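Local coordinates for encapsulated ferritin-like protein (Haliangium ochraceum, PDB 5N5F) that oxidises ferrous to ferric iron as a decameric ferritin-like ferroxidase, carried as cargo inside a type 1 encapsulin nanocompartment where the iron is stored, at residues Thr27-Leu32 with His64-Leu69. Numbering follows the deposited sequence.
Sequences TLIEEL and HAMMTL
Leu28 and Ala65 make the tightest apolar touch between the segments: methyl CD1 of Leu28 lies 3.5 Å from CB of Ala65, shorter than usual for two carbons. The leucine's first torsion (174°) sets CG anti to the backbone N, and the two methyls then diverge, CD2 reaching Leu69 CD1 at 4.2 Å. From one turn further along, Leu32 CD2 closes on the same alanine CB at 4.1 Å. The segment axes approach to 8.8 Å at 160°, the near-antiparallel pairing of helices 16-44 and 48-75 that forms the hairpin of this EncFtn N-terminal domain; helix 77-86 covers Leu69 through Phe79 and Met83. Polar contacts centre on the Glu31 carboxylate, whose chain runs extended beyond CG across to the other helix. Its OE1 sits 3.3 Å from Thr68 OG1, but His64 O, 3.0 Å from that hydroxyl, competes for the single proton, leaving the bond unsettled. OE2 meets His64 at CB (3.3 Å), while the imidazole turns off from the partner helix, its plane 57° from the carboxylate, to hydrogen-bond through NE2 with Glu60 of a neighbouring subunit. Glu31, His64 and nearby Glu61 probably bind the two irons of the ferroxidase site, as in related encapsulated ferritins. With an alanine at Glu31, Thr68 OG1 would probably lose its possible acceptor OE1 and rely on His64 O, and the site would lose a presumed iron ligand.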
ATOM      1  N   THR B  27      18.384   3.557   4.078  1.00 32.20           N
ATOM      2  CA  THR B  27      19.202   2.349   4.058  1.00 36.30           C
ATOM      3  C   THR B  27      19.275   1.722   5.443  1.00 32.05           C
ATOM      4  O   THR B  27      19.097   0.507   5.598  1.00 30.39           O
ATOM      5  CB  THR B  27      20.604   2.670   3.534  1.00 39.77           C
ATOM      6  OG1 THR B  27      20.509   3.236   2.219  1.00 35.42           O
ATOM      7  CG2 THR B  27      21.462   1.408   3.468  1.00 39.79           C
ATOM      8  N   LEU B  28      19.545   2.536   6.466  1.00 36.11           N
ATOM      9  CA  LEU B  28      19.527   2.031   7.834  1.00 30.65           C
ATOM     10  C   LEU B  28      18.177   1.405   8.159  1.00 29.26           C
ATOM     11  O   LEU B  28      18.111   0.319   8.744  1.00 30.22           O
ATOM     12  CB  LEU B  28      19.854   3.162   8.813  1.00 34.29           C
ATOM     13  CG  LEU B  28      19.735   2.847  10.307  1.00 28.78           C
ATOM     14  CD1 LEU B  28      20.528   1.600  10.677  1.00 29.03           C
ATOM     15  CD2 LEU B  28      20.202   4.033  11.136  1.00 36.71           C
ATOM     16  N   ILE B  29      17.089   2.073   7.772  1.00 30.35           N
ATOM     17  CA  ILE B  29      15.751   1.532   8.007  1.00 34.57           C
ATOM     18  C   ILE B  29      15.598   0.175   7.328  1.00 31.10           C
ATOM     19  O   ILE B  29      15.130  -0.796   7.935  1.00 29.98           O
ATOM     20  CB  ILE B  29      14.684   2.534   7.531  1.00 31.92           C
ATOM     21  CG1 ILE B  29      14.579   3.692   8.531  1.00 38.93           C
ATOM     22  CG2 ILE B  29      13.325   1.856   7.358  1.00 37.48           C
ATOM     23  CD1 ILE B  29      13.824   4.892   8.010  1.00 39.37           C
ATOM     24  N   GLU B  30      15.989   0.086   6.056  1.00 32.84           N
ATOM     25  CA  GLU B  30      15.833  -1.173   5.331  1.00 36.08           C
ATOM     26  C   GLU B  30      16.652  -2.283   5.974  1.00 34.13           C
ATOM     27  O   GLU B  30      16.210  -3.438   6.036  1.00 28.97           O
ATOM     28  CB  GLU B  30      16.238  -0.989   3.869  1.00 40.16           C
ATOM     29  CG  GLU B  30      15.291  -0.102   3.080  1.00 46.87           C
ATOM     30  CD  GLU B  30      15.871   0.316   1.746  1.00 49.83           C
ATOM     31  OE1 GLU B  30      16.936  -0.216   1.368  1.00 48.50           O
ATOM     32  OE2 GLU B  30      15.264   1.178   1.079  1.00 56.65           O
ATOM     33  N   GLU B  31      17.851  -1.956   6.460  1.00 34.80           N
ATOM     34  CA  GLU B  31      18.676  -2.966   7.109  1.00 35.47           C
ATOM     35  C   GLU B  31      18.067  -3.404   8.436  1.00 30.03           C
ATOM     36  O   GLU B  31      18.075  -4.595   8.764  1.00 30.88           O
ATOM     37  CB  GLU B  31      20.097  -2.430   7.293  1.00 38.81           C
ATOM     38  CG  GLU B  31      20.865  -2.336   5.974  1.00 37.96           C
ATOM     39  CD  GLU B  31      21.955  -1.279   5.976  1.00 42.55           C
ATOM     40  OE1 GLU B  31      21.995  -0.451   6.912  1.00 39.54           O
ATOM     41  OE2 GLU B  31      22.772  -1.274   5.029  1.00 47.92           O
ATOM     42  N   LEU B  32      17.513  -2.462   9.203  1.00 32.75           N
ATOM     43  CA  LEU B  32      16.853  -2.832  10.451  1.00 29.10           C
ATOM     44  C   LEU B  32      15.614  -3.684  10.199  1.00 31.00           C
ATOM     45  O   LEU B  32      15.286  -4.555  11.011  1.00 30.78           O
ATOM     46  CB  LEU B  32      16.483  -1.578  11.245  1.00 27.81           C
ATOM     47  CG  LEU B  32      17.669  -0.766  11.782  1.00 28.68           C
ATOM     48  CD1 LEU B  32      17.182   0.531  12.386  1.00 26.66           C
ATOM     49  CD2 LEU B  32      18.459  -1.566  12.809  1.00 25.10           C
ATOM     50  N   HIS B  64      25.746  -3.994   8.603  1.00 34.69           N
ATOM     51  CA  HIS B  64      25.475  -2.952   7.621  1.00 37.30           C
ATOM     52  C   HIS B  64      24.784  -1.760   8.270  1.00 35.33           C
ATOM     53  O   HIS B  64      25.102  -0.607   7.959  1.00 32.53           O
ATOM     54  CB  HIS B  64      24.625  -3.520   6.484  1.00 39.92           C
ATOM     55  CG  HIS B  64      25.319  -4.578   5.684  1.00 44.12           C
ATOM     56  ND1 HIS B  64      24.720  -5.222   4.622  1.00 42.24           N
ATOM     57  CD2 HIS B  64      26.563  -5.102   5.788  1.00 45.11           C
ATOM     58  CE1 HIS B  64      25.564  -6.097   4.107  1.00 44.71           C
ATOM     59  NE2 HIS B  64      26.690  -6.045   4.796  1.00 43.26           N
ATOM     60  N   ALA B  65      23.844  -2.025   9.182  1.00 30.50           N
ATOM     61  CA  ALA B  65      23.129  -0.953   9.865  1.00 36.22           C
ATOM     62  C   ALA B  65      24.079  -0.080  10.675  1.00 33.38           C
ATOM     63  O   ALA B  65      23.974   1.152  10.655  1.00 35.62           O
ATOM     64  CB  ALA B  65      22.053  -1.547  10.772  1.00 27.87           C
ATOM     65  N   MET B  66      25.012  -0.701  11.401  1.00 33.40           N
ATOM     66  CA  MET B  66      25.918   0.062  12.250  1.00 33.97           C
ATOM     67  C   MET B  66      26.987   0.779  11.434  1.00 34.20           C
ATOM     68  O   MET B  66      27.483   1.830  11.858  1.00 36.95           O
ATOM     69  CB  MET B  66      26.554  -0.859  13.290  1.00 34.29           C
ATOM     70  CG  MET B  66      25.541  -1.522  14.223  1.00 35.70           C
ATOM     71  SD  MET B  66      24.517  -0.349  15.152  1.00 38.26           S
ATOM     72  CE  MET B  66      23.062  -0.218  14.111  1.00 42.26           C
ATOM     73  N   MET B  67      27.352   0.238  10.270  1.00 34.70           N
ATOM     74  CA  MET B  67      28.198   0.983   9.344  1.00 34.14           C
ATOM     75  C   MET B  67      27.490   2.246   8.873  1.00 36.70           C
ATOM     76  O   MET B  67      28.064   3.343   8.894  1.00 32.33           O
ATOM     77  CB  MET B  67      28.573   0.112   8.145  1.00 34.32           C
ATOM     78  CG  MET B  67      29.562  -0.998   8.453  1.00 38.08           C
ATOM     79  SD  MET B  67      29.690  -2.226   7.129  1.00 44.02           S
ATOM     80  CE  MET B  67      30.268  -1.207   5.780  1.00 47.12           C
ATOM     81  N   THR B  68      26.232   2.106   8.446  1.00 30.18           N
ATOM     82  CA  THR B  68      25.461   3.261   8.003  1.00 30.81           C
ATOM     83  C   THR B  68      25.265   4.259   9.139  1.00 31.65           C
ATOM     84  O   THR B  68      25.357   5.474   8.933  1.00 29.92           O
ATOM     85  CB  THR B  68      24.106   2.807   7.459  1.00 34.49           C
ATOM     86  OG1 THR B  68      24.297   1.823   6.427  1.00 31.90           O
ATOM     87  CG2 THR B  68      23.336   3.987   6.895  1.00 29.64           C
ATOM     88  N   LEU B  69      24.986   3.765  10.347  1.00 29.95           N
ATOM     89  CA  LEU B  69      24.736   4.661  11.469  1.00 31.97           C
ATOM     90  C   LEU B  69      25.978   5.477  11.797  1.00 32.60           C
ATOM     91  O   LEU B  69      25.882   6.671  12.104  1.00 31.95           O
ATOM     92  CB  LEU B  69      24.271   3.860  12.687  1.00 32.06           C
ATOM     93  CG  LEU B  69      23.977   4.645  13.971  1.00 33.62           C
ATOM     94  CD1 LEU B  69      22.937   5.750  13.756  1.00 29.14           C
ATOM     95  CD2 LEU B  69      23.515   3.692  15.062  1.00 33.88           C
TER